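Local coordinates for protein arginyl-tRNA synthetase, putative (Plasmodium falciparum, PDB 5JLD) that probably attaches L-arginine to tRNA(Arg) at the expense of ATP, as a class I aminoacyl-tRNA synthetase of the malaria parasite, at residues A[101-109]-A[514-522]; A[8-18]-A[93-101]. All coordinates share one frame; numbering follows the deposited sequence.

Interaction 1 (A[101-109]-A[514-522]); sequences YIETSLKKL and NLGLHILKF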
# COMPACT_ATOMS: atom_id res chain seq x y z
N TYR A 101 11.16 28.46 6.84
CA TYR A 101 11.44 27.04 6.78
C TYR A 101 10.65 26.36 5.66
O TYR A 101 11.19 25.54 4.90
CB TYR A 101 11.14 26.31 8.10
CG TYR A 101 11.35 24.80 7.94
CD1 TYR A 101 12.62 24.26 7.84
CD2 TYR A 101 10.26 23.93 7.83
CE1 TYR A 101 12.81 22.87 7.66
CE2 TYR A 101 10.43 22.57 7.67
CZ TYR A 101 11.70 22.04 7.57
OH TYR A 101 11.83 20.67 7.40
N ILE A 102 9.37 26.69 5.57
CA ILE A 102 8.52 26.08 4.56
C ILE A 102 8.97 26.47 3.14
O ILE A 102 9.05 25.62 2.25
CB ILE A 102 7.04 26.46 4.77
CG1 ILE A 102 6.57 25.95 6.14
CG2 ILE A 102 6.18 25.87 3.68
CD1 ILE A 102 5.12 26.32 6.47
N GLU A 103 9.30 27.75 2.95
CA GLU A 103 9.75 28.24 1.65
C GLU A 103 11.06 27.59 1.20
O GLU A 103 11.17 27.10 0.06
CB GLU A 103 9.92 29.77 1.68
CG GLU A 103 8.62 30.52 1.63
CD GLU A 103 8.76 32.00 1.97
OE1 GLU A 103 9.87 32.46 2.30
OE2 GLU A 103 7.74 32.71 1.88
N THR A 104 12.04 27.58 2.10
CA THR A 104 13.33 26.96 1.83
C THR A 104 13.18 25.46 1.53
O THR A 104 13.84 24.89 0.61
CB THR A 104 14.30 27.17 3.03
OG1 THR A 104 14.44 28.57 3.31
CG2 THR A 104 15.68 26.58 2.73
N SER A 105 12.31 24.81 2.30
CA SER A 105 12.12 23.36 2.14
C SER A 105 11.51 23.12 0.75
O SER A 105 11.97 22.26 0.01
CB SER A 105 11.24 22.78 3.25
OG SER A 105 11.83 22.96 4.54
N LEU A 106 10.51 23.92 0.40
CA LEU A 106 9.89 23.83 -0.92
C LEU A 106 10.90 24.04 -2.04
O LEU A 106 10.85 23.35 -3.06
CB LEU A 106 8.74 24.84 -1.04
CG LEU A 106 7.46 24.46 -0.29
CD1 LEU A 106 6.50 25.62 -0.27
CD2 LEU A 106 6.82 23.21 -0.91
N LYS A 107 11.80 25.00 -1.86
CA LYS A 107 12.82 25.28 -2.87
C LYS A 107 13.78 24.09 -3.05
O LYS A 107 14.29 23.88 -4.15
CB LYS A 107 13.62 26.53 -2.50
CG LYS A 107 12.82 27.82 -2.46
CD LYS A 107 13.74 29.00 -2.12
CE LYS A 107 12.97 30.31 -2.03
NZ LYS A 107 13.81 31.41 -1.46
N LYS A 108 14.03 23.33 -1.99
CA LYS A 108 14.73 22.05 -2.19
C LYS A 108 14.09 21.10 -3.26
O LYS A 108 14.79 20.30 -3.88
CB LYS A 108 14.83 21.29 -0.86
CG LYS A 108 15.79 21.92 0.15
CD LYS A 108 15.77 21.13 1.46
CE LYS A 108 16.71 21.71 2.50
NZ LYS A 108 16.63 20.96 3.79
N LEU A 109 12.78 21.19 -3.49
CA LEU A 109 12.09 20.31 -4.44
C LEU A 109 12.49 20.49 -5.91
O LEU A 109 12.01 19.76 -6.78
CB LEU A 109 10.57 20.50 -4.34
CG LEU A 109 9.95 19.92 -3.07
CD1 LEU A 109 8.46 20.20 -3.02
CD2 LEU A 109 10.25 18.41 -2.98
N ASN A 514 -0.40 27.08 4.41
CA ASN A 514 -1.05 25.78 4.63
C ASN A 514 -0.80 24.76 3.51
O ASN A 514 -0.57 23.56 3.77
CB ASN A 514 -2.56 25.99 4.81
CG ASN A 514 -2.92 26.46 6.20
OD1 ASN A 514 -2.05 26.69 7.04
ND2 ASN A 514 -4.22 26.62 6.46
N LEU A 515 -0.85 25.24 2.27
CA LEU A 515 -0.52 24.40 1.13
C LEU A 515 0.93 23.92 1.22
O LEU A 515 1.21 22.72 1.07
CB LEU A 515 -0.77 25.16 -0.19
CG LEU A 515 -0.43 24.38 -1.46
CD1 LEU A 515 -1.13 23.03 -1.42
CD2 LEU A 515 -0.82 25.13 -2.71
N GLY A 516 1.85 24.85 1.48
CA GLY A 516 3.26 24.51 1.65
C GLY A 516 3.46 23.43 2.70
O GLY A 516 4.15 22.42 2.46
N LEU A 517 2.82 23.62 3.84
CA LEU A 517 2.88 22.68 4.94
C LEU A 517 2.44 21.29 4.49
O LEU A 517 3.17 20.28 4.65
CB LEU A 517 2.01 23.14 6.11
CG LEU A 517 1.83 22.11 7.23
CD1 LEU A 517 3.17 21.80 7.86
CD2 LEU A 517 0.83 22.59 8.30
N HIS A 518 1.24 21.24 3.91
CA HIS A 518 0.71 19.96 3.52
C HIS A 518 1.66 19.25 2.55
O HIS A 518 1.93 18.06 2.71
CB HIS A 518 -0.67 20.10 2.91
CG HIS A 518 -1.41 18.79 2.85
ND1 HIS A 518 -1.91 18.18 3.98
CD2 HIS A 518 -1.69 17.96 1.82
CE1 HIS A 518 -2.49 17.05 3.65
NE2 HIS A 518 -2.36 16.88 2.34
N ILE A 519 2.19 20.00 1.59
CA ILE A 519 3.17 19.44 0.68
C ILE A 519 4.36 18.86 1.44
O ILE A 519 4.81 17.75 1.15
CB ILE A 519 3.65 20.49 -0.32
CG1 ILE A 519 2.51 20.85 -1.27
CG2 ILE A 519 4.86 19.99 -1.07
CD1 ILE A 519 2.78 22.14 -2.07
N LEU A 520 4.86 19.57 2.44
CA LEU A 520 6.04 19.09 3.15
C LEU A 520 5.72 17.95 4.14
O LEU A 520 6.64 17.36 4.72
CB LEU A 520 6.72 20.24 3.89
CG LEU A 520 7.30 21.33 2.98
CD1 LEU A 520 7.69 22.55 3.81
CD2 LEU A 520 8.50 20.78 2.17
N LYS A 521 4.43 17.65 4.35
CA LYS A 521 4.06 16.51 5.19
C LYS A 521 4.23 15.14 4.50
O LYS A 521 4.16 14.11 5.15
CB LYS A 521 2.61 16.63 5.66
CG LYS A 521 2.34 17.74 6.68
CD LYS A 521 0.90 17.64 7.18
CE LYS A 521 0.59 18.70 8.22
NZ LYS A 521 -0.83 18.55 8.66
N PHE A 522 4.42 15.16 3.18
CA PHE A 522 4.46 13.96 2.35
C PHE A 522 5.33 12.83 2.96
O PHE A 522 4.86 11.72 3.10
CB PHE A 522 4.91 14.33 0.93
CG PHE A 522 4.64 13.28 -0.12
CD1 PHE A 522 3.41 12.66 -0.20
CD2 PHE A 522 5.62 12.92 -1.04
CE1 PHE A 522 3.15 11.69 -1.17
CE2 PHE A 522 5.37 11.97 -2.02
CZ PHE A 522 4.13 11.35 -2.09
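Ile102 and Gly516 mark the backbone approach of two packed helices, with CA atoms 6.2 Å apart. The axes of helix segments 101-108 and 514-520 come within 9.7 Å and cross at 52°. This is apolar helix-helix packing, and 514-522 belongs to the DALR anticodon-binding domain. Gly516 has no side chain, and that lets Ile102 and Leu106 lie against its backbone. Ile102 CG2 points at the second helix because it sits anti to the backbone N, which leaves CG1 beside that N (chi1 -62°). Ile102 CG2 is 3.8 Å from Gly516 C and also meets Leu520 CD1. Leu106 divides its two methyls: Leu106 CD1 rests on Gly516 CA at 3.9 Å, while CD2 meets Ile519 CG2, the two side chains crossing at about a right angle. Leu109 CD1 comes to the same methyl, Ile519 CG2, at 4.1 Å. From loops, Leu507 touches Ile102 and Leu505 touches Leu106. Leu520 buries more area here than any other residue and spreads its two methyls over Ser105. The serine hydroxyl is turned to its own helix, where Ser105 OG donates to Tyr101 O at 2.7 Å. Ser105 CB is left for the leucine, with both Leu520 CD1 and CD2 3.6 Å from it.

Interaction 2 (A[8-18]-A[93-101]); sequences ECITKKIKTIF and ITVKLSKDY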
# COMPACT_ATOMS: atom_id res chain seq x y z
N GLU A 8 13.00 16.26 3.73
CA GLU A 8 13.19 15.99 5.14
C GLU A 8 11.92 15.36 5.70
O GLU A 8 10.80 15.72 5.29
CB GLU A 8 13.51 17.29 5.88
CG GLU A 8 14.39 17.15 7.09
CD GLU A 8 14.82 18.50 7.67
OE1 GLU A 8 14.32 19.57 7.24
OE2 GLU A 8 15.69 18.47 8.57
N CYS A 9 12.08 14.43 6.64
CA CYS A 9 10.90 13.90 7.32
C CYS A 9 10.62 14.76 8.55
O CYS A 9 11.28 14.63 9.58
CB CYS A 9 11.08 12.43 7.73
SG CYS A 9 9.64 11.77 8.65
N ILE A 10 9.62 15.63 8.45
CA ILE A 10 9.39 16.65 9.48
C ILE A 10 8.95 16.06 10.84
O ILE A 10 9.43 16.50 11.88
CB ILE A 10 8.36 17.69 9.00
CG1 ILE A 10 8.94 18.48 7.82
CG2 ILE A 10 7.94 18.61 10.14
CD1 ILE A 10 7.98 19.50 7.24
N THR A 11 8.04 15.08 10.83
CA THR A 11 7.63 14.45 12.09
C THR A 11 8.85 13.94 12.89
O THR A 11 8.87 14.07 14.11
CB THR A 11 6.64 13.28 11.85
OG1 THR A 11 5.39 13.80 11.38
CG2 THR A 11 6.39 12.52 13.13
N LYS A 12 9.85 13.39 12.20
CA LYS A 12 11.03 12.81 12.86
C LYS A 12 11.96 13.91 13.33
O LYS A 12 12.59 13.80 14.39
CB LYS A 12 11.80 11.86 11.93
CG LYS A 12 11.33 10.42 11.93
CD LYS A 12 12.30 9.53 11.12
CE LYS A 12 13.51 9.10 11.95
NZ LYS A 12 13.16 7.94 12.82
N LYS A 13 12.06 14.96 12.52
CA LYS A 13 12.84 16.14 12.87
C LYS A 13 12.35 16.77 14.19
O LYS A 13 13.12 17.00 15.15
CB LYS A 13 12.75 17.16 11.73
CG LYS A 13 13.61 18.39 11.93
CD LYS A 13 13.51 19.36 10.76
CE LYS A 13 14.63 20.39 10.86
NZ LYS A 13 14.72 21.28 9.67
N ILE A 14 11.04 17.02 14.24
CA ILE A 14 10.42 17.62 15.41
C ILE A 14 10.46 16.68 16.62
O ILE A 14 10.73 17.12 17.77
CB ILE A 14 8.98 18.02 15.10
CG1 ILE A 14 8.95 19.22 14.14
CG2 ILE A 14 8.23 18.30 16.38
CD1 ILE A 14 7.54 19.75 13.83
N LYS A 15 10.21 15.39 16.36
CA LYS A 15 10.31 14.38 17.41
C LYS A 15 11.68 14.44 18.05
O LYS A 15 11.79 14.43 19.28
CB LYS A 15 10.05 12.96 16.86
CG LYS A 15 10.01 11.90 17.96
CD LYS A 15 10.02 10.48 17.41
CE LYS A 15 10.45 9.48 18.50
NZ LYS A 15 11.73 9.89 19.18
N THR A 16 12.72 14.52 17.23
CA THR A 16 14.08 14.63 17.75
C THR A 16 14.28 15.92 18.58
O THR A 16 14.83 15.88 19.69
CB THR A 16 15.12 14.60 16.62
OG1 THR A 16 15.06 13.32 15.97
CG2 THR A 16 16.53 14.82 17.17
N ILE A 17 13.83 17.06 18.05
CA ILE A 17 13.94 18.30 18.83
C ILE A 17 13.31 18.18 20.25
O ILE A 17 13.94 18.52 21.29
CB ILE A 17 13.32 19.47 18.03
CG1 ILE A 17 14.21 19.79 16.82
CG2 ILE A 17 13.07 20.73 18.93
CD1 ILE A 17 13.56 20.70 15.81
N PHE A 18 12.10 17.63 20.30
CA PHE A 18 11.45 17.45 21.60
C PHE A 18 12.16 16.43 22.49
O PHE A 18 12.29 16.64 23.71
CB PHE A 18 9.99 17.05 21.42
CG PHE A 18 9.09 18.21 21.18
CD1 PHE A 18 8.50 18.88 22.25
CD2 PHE A 18 8.85 18.67 19.88
CE1 PHE A 18 7.67 19.97 22.03
CE2 PHE A 18 8.03 19.77 19.66
CZ PHE A 18 7.43 20.42 20.73
N ILE A 93 2.03 20.59 23.87
CA ILE A 93 2.77 21.69 23.26
C ILE A 93 2.55 21.71 21.76
O ILE A 93 2.68 20.69 21.11
CB ILE A 93 4.29 21.55 23.55
CG1 ILE A 93 4.59 21.66 25.05
CG2 ILE A 93 5.09 22.55 22.76
CD1 ILE A 93 5.97 21.13 25.44
N THR A 94 2.20 22.86 21.21
CA THR A 94 1.99 22.97 19.77
C THR A 94 3.04 23.86 19.15
O THR A 94 3.54 24.80 19.78
CB THR A 94 0.59 23.54 19.43
OG1 THR A 94 0.43 24.82 20.04
CG2 THR A 94 -0.53 22.59 19.91
N VAL A 95 3.39 23.55 17.91
CA VAL A 95 4.34 24.35 17.15
C VAL A 95 3.80 24.63 15.76
O VAL A 95 3.01 23.83 15.20
CB VAL A 95 5.72 23.67 17.03
CG1 VAL A 95 6.37 23.52 18.38
CG2 VAL A 95 5.60 22.30 16.31
N LYS A 96 4.24 25.76 15.22
CA LYS A 96 4.00 26.16 13.85
C LYS A 96 5.33 26.32 13.16
O LYS A 96 6.25 26.94 13.72
CB LYS A 96 3.23 27.48 13.75
CG LYS A 96 1.76 27.42 14.14
CD LYS A 96 1.09 28.77 13.88
CE LYS A 96 -0.35 28.79 14.36
NZ LYS A 96 -0.95 30.15 14.30
N LEU A 97 5.45 25.76 11.96
CA LEU A 97 6.65 25.95 11.18
C LEU A 97 6.67 27.37 10.63
O LEU A 97 5.64 27.90 10.23
CB LEU A 97 6.72 24.93 10.04
CG LEU A 97 6.65 23.50 10.56
CD1 LEU A 97 6.48 22.55 9.41
CD2 LEU A 97 7.94 23.21 11.32
N SER A 98 7.84 27.99 10.62
CA SER A 98 7.98 29.33 10.05
C SER A 98 7.77 29.33 8.53
O SER A 98 7.93 28.32 7.84
CB SER A 98 9.37 29.89 10.35
OG SER A 98 10.35 29.17 9.61
N LYS A 99 7.39 30.50 8.04
CA LYS A 99 7.25 30.79 6.63
C LYS A 99 8.56 30.50 5.87
O LYS A 99 8.57 29.94 4.77
CB LYS A 99 6.81 32.27 6.49
CG LYS A 99 6.99 32.92 5.13
CD LYS A 99 6.65 34.42 5.21
CE LYS A 99 6.70 35.08 3.84
NZ LYS A 99 8.07 35.04 3.24
N ASP A 100 9.68 30.85 6.49
CA ASP A 100 10.97 30.68 5.83
C ASP A 100 11.38 29.21 5.77
O ASP A 100 11.89 28.76 4.74
CB ASP A 100 12.06 31.50 6.51
CG ASP A 100 13.38 31.42 5.75
OD1 ASP A 100 13.50 32.06 4.68
OD2 ASP A 100 14.30 30.71 6.22
N TYR A 101 11.16 28.46 6.84
CA TYR A 101 11.44 27.04 6.78
C TYR A 101 10.65 26.36 5.66
O TYR A 101 11.19 25.54 4.90
CB TYR A 101 11.14 26.31 8.10
CG TYR A 101 11.35 24.80 7.94
CD1 TYR A 101 12.62 24.26 7.84
CD2 TYR A 101 10.26 23.93 7.83
CE1 TYR A 101 12.81 22.87 7.66
CE2 TYR A 101 10.43 22.57 7.67
CZ TYR A 101 11.70 22.04 7.57
OH TYR A 101 11.83 20.67 7.40
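Glu8 meets Tyr101 just ahead of helix 10-18, where Tyr101 OH donates to Glu8 OE1 over 2.7 Å. The hydroxyl comes from above the carboxylate plane, 42° out of it. Ile10, in the first turn, sends CD1 to the edge of the Tyr101 ring, 4.0 Å from Tyr101 CE2. The same methyl packs on Leu97 CD1. Lys13 runs out extended, its CG anti to the backbone N (chi1 -175°), and this carries NZ to the carboxylate. Lys13 NZ forms a salt bridge with Glu8 OE1 at 3.0 Å, on the syn side, and a weaker bond to OE2. Lys13 NZ also lies 3.2 Å from Tyr101 CE1, oblique to the ring. Ile14 lies one turn on from Ile10, and its CD1 meets Val95 CG2 tip to tip at 4.1 Å. Phe18 closes the row. Its ring edge takes Ile93 CG2, 3.7 Å from Phe18 CE1, and its CZ meets Val95 CG1. The helix thus packs on one face of the antiparallel sheet of the N-terminal domain, crossing strand 93-97 at 130°. Tyr45 of the adjoining strand 45-47 touches Ile10 and Ile14. Beyond the strand, Ser98 caps helix 99-108, its OG accepting from Tyr101 N. Two donors, the lysine ammonium and the tyrosine hydroxyl, reach Glu8 OE1 from the same face of its plane. This grip probably steadies the negative charge of the carboxylate and fixes the outer end of the Tyr101 ring beside the apolar row.

Overall arrangement
Both segments of interaction 2 lie in the first 101 residues, whereas interaction 1 brings in a segment from near the end of the chain. Their centres lie about 12 Å apart. Both use helix 99-108, and Tyr101 belongs to both. Interaction 2 packs helix 10-25 on strand 93-97 within the N-terminal domain. Interaction 1 then joins helix 99-108 to helix 510-520, which belongs to the anticodon-binding domain about 400 residues further on. The two contacts also touch directly: Leu517 and Leu97 pack together, as do Ile102 and Leu97, and Ile10 CD1 meets Leu520 O. These largely apolar touches link the N-terminal sheet to the anticodon-binding helices of this synthetase.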